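Local coordinates for protein beta-1,4-galactanase (Humicola insolens, PDB 1HJQ) that hydrolyses the beta-1,4-galactosidic linkages of type I arabinogalactans as a family 53 glycoside hydrolase, at residues L226-S229 / L230-V234. Numbering follows the deposited sequence.
Sequences LRRS and LNNMV
In helix 223-237, L226 and L230 meet one turn apart on the buried side, L226 CD1 lying 3.8 Å from L230 CG. A CG anti to the backbone N (chi1 171°) carries the end of L226 on to the next turn, and the leucines cross obliquely. V283 of helix 270-286 touches both leucines, and strand 240-245 meets L226 through V243 and L230 through V241. The helix links strands 208-212 and 240-245 as a beta-alpha-beta unit of the (beta/alpha)8 barrel, the fold of clan GH-A. With an alanine at L230 the isobutyl group is gone, and a gap would probably open between L226, V241 and V283. Regular i to i+4 bonds hold the turn, among them L230 N to L226 O at 2.8 Å. R227 O accepts the backbone N of N231 and, weakly, its ND2 at 2.8 Å, bent to 124° at the hydrogen. R227 and N231 run side by side, and a water in the guanidinium plane accepts from R227 NE at 2.8 Å and weakly from N231 ND2. R228 CG packs 3.5 Å from N232 ND2. S229 OG stands 3.9 Å from M233 SD and is hydrogen-bonded to the carbonyl of G182, while W185 touches S229, N232 and M233.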
ATOM      1  N   LEU A 226       6.814  15.393   4.744  1.00 20.13           N
ATOM      2  CA  LEU A 226       6.844  14.265   3.821  1.00 20.79           C
ATOM      3  C   LEU A 226       7.883  14.609   2.759  1.00 20.94           C
ATOM      4  O   LEU A 226       8.737  13.795   2.404  1.00 20.78           O
ATOM      5  CB  LEU A 226       5.472  14.064   3.166  1.00 19.30           C
ATOM      6  CG  LEU A 226       5.408  13.045   2.024  1.00 18.95           C
ATOM      7  CD1 LEU A 226       5.780  11.663   2.538  1.00 18.18           C
ATOM      8  CD2 LEU A 226       4.011  13.029   1.429  1.00 19.40           C
ATOM      9  N   ARG A 227       7.798  15.837   2.271  1.00 21.45           N
ATOM     10  CA  ARG A 227       8.709  16.348   1.261  1.00 23.04           C
ATOM     11  C   ARG A 227      10.162  16.187   1.695  1.00 23.66           C
ATOM     12  O   ARG A 227      11.002  15.696   0.936  1.00 24.06           O
ATOM     13  CB  ARG A 227       8.407  17.823   1.020  1.00 24.12           C
ATOM     14  CG  ARG A 227       9.417  18.549   0.174  1.00 24.56           C
ATOM     15  CD  ARG A 227       8.905  18.768  -1.221  1.00 26.24           C
ATOM     16  NE  ARG A 227       9.763  19.716  -1.921  1.00 28.40           N
ATOM     17  CZ  ARG A 227       9.831  21.012  -1.634  1.00 28.86           C
ATOM     18  NH1 ARG A 227       9.082  21.526  -0.662  1.00 28.13           N
ATOM     19  NH2 ARG A 227      10.666  21.790  -2.308  1.00 28.93           N
ATOM     20  N   ARG A 228      10.454  16.613   2.917  1.00 23.51           N
ATOM     21  CA  ARG A 228      11.803  16.518   3.450  1.00 24.12           C
ATOM     22  C   ARG A 228      12.219  15.080   3.676  1.00 22.60           C
ATOM     23  O   ARG A 228      13.332  14.685   3.342  1.00 22.29           O
ATOM     24  CB  ARG A 228      11.906  17.269   4.778  1.00 26.08           C
ATOM     25  CG  ARG A 228      13.244  17.087   5.475  1.00 28.74           C
ATOM     26  CD  ARG A 228      13.306  17.953   6.712  1.00 32.53           C
ATOM     27  NE  ARG A 228      14.044  19.210   6.531  1.00 35.05           N
ATOM     28  CZ  ARG A 228      13.960  20.019   5.474  1.00 35.81           C
ATOM     29  NH1 ARG A 228      13.171  19.730   4.440  1.00 34.89           N
ATOM     30  NH2 ARG A 228      14.657  21.148   5.467  1.00 35.68           N
ATOM     31  N   SER A 229      11.314  14.305   4.259  1.00 21.63           N
ATOM     32  CA  SER A 229      11.579  12.910   4.563  1.00 20.08           C
ATOM     33  C   SER A 229      11.948  12.145   3.300  1.00 20.08           C
ATOM     34  O   SER A 229      12.959  11.442   3.269  1.00 20.65           O
ATOM     35  CB  SER A 229      10.360  12.283   5.233  1.00 18.35           C
ATOM     36  OG  SER A 229      10.674  11.006   5.742  1.00 16.92           O
ATOM     37  N   LEU A 230      11.138  12.295   2.257  1.00 19.40           N
ATOM     38  CA  LEU A 230      11.405  11.616   0.998  1.00 19.72           C
ATOM     39  C   LEU A 230      12.779  12.003   0.454  1.00 19.32           C
ATOM     40  O   LEU A 230      13.558  11.136   0.059  1.00 19.69           O
ATOM     41  CB  LEU A 230      10.320  11.947  -0.033  1.00 19.46           C
ATOM     42  CG  LEU A 230       8.905  11.562   0.399  1.00 19.88           C
ATOM     43  CD1 LEU A 230       7.916  11.854  -0.710  1.00 19.79           C
ATOM     44  CD2 LEU A 230       8.872  10.092   0.766  1.00 19.98           C
ATOM     45  N   ASN A 231      13.078  13.300   0.437  1.00 18.88           N
ATOM     46  CA  ASN A 231      14.370  13.762  -0.054  1.00 19.39           C
ATOM     47  C   ASN A 231      15.509  13.157   0.745  1.00 19.17           C
ATOM     48  O   ASN A 231      16.515  12.729   0.169  1.00 18.65           O
ATOM     49  CB  ASN A 231      14.461  15.283  -0.001  1.00 21.16           C
ATOM     50  CG  ASN A 231      13.826  15.946  -1.209  1.00 22.77           C
ATOM     51  OD1 ASN A 231      14.259  15.730  -2.344  1.00 24.70           O
ATOM     52  ND2 ASN A 231      12.797  16.755  -0.975  1.00 22.39           N
ATOM     53  N   ASN A 232      15.348  13.113   2.065  1.00 18.55           N
ATOM     54  CA  ASN A 232      16.375  12.541   2.929  1.00 18.88           C
ATOM     55  C   ASN A 232      16.576  11.055   2.639  1.00 19.14           C
ATOM     56  O   ASN A 232      17.708  10.573   2.556  1.00 18.87           O
ATOM     57  CB  ASN A 232      16.009  12.717   4.404  1.00 18.18           C
ATOM     58  CG  ASN A 232      16.024  14.167   4.848  1.00 17.27           C
ATOM     59  OD1 ASN A 232      16.540  15.041   4.154  1.00 16.39           O
ATOM     60  ND2 ASN A 232      15.463  14.426   6.023  1.00 17.53           N
ATOM     61  N   MET A 233      15.467  10.336   2.491  1.00 19.41           N
ATOM     62  CA  MET A 233      15.502   8.902   2.215  1.00 19.32           C
ATOM     63  C   MET A 233      16.199   8.632   0.886  1.00 19.01           C
ATOM     64  O   MET A 233      17.134   7.828   0.813  1.00 19.12           O
ATOM     65  CB  MET A 233      14.074   8.342   2.176  1.00 19.07           C
ATOM     66  CG  MET A 233      13.330   8.422   3.506  1.00 19.14           C
ATOM     67  SD  MET A 233      11.556   8.057   3.354  1.00 20.32           S
ATOM     68  CE  MET A 233      11.607   6.415   2.573  1.00 18.43           C
ATOM     69  N   VAL A 234      15.735   9.315  -0.160  1.00 18.13           N
ATOM     70  CA  VAL A 234      16.293   9.166  -1.500  1.00 17.80           C
ATOM     71  C   VAL A 234      17.795   9.463  -1.559  1.00 17.52           C
ATOM     72  O   VAL A 234      18.575   8.658  -2.067  1.00 17.16           O
ATOM     73  CB  VAL A 234      15.561  10.086  -2.501  1.00 16.77           C
ATOM     74  CG1 VAL A 234      16.259  10.049  -3.845  1.00 16.24           C
ATOM     75  CG2 VAL A 234      14.109   9.642  -2.647  1.00 16.36           C
TER
HETATM   76  O   HOH W   1      11.538  18.445  -3.691  1.00 17.83           O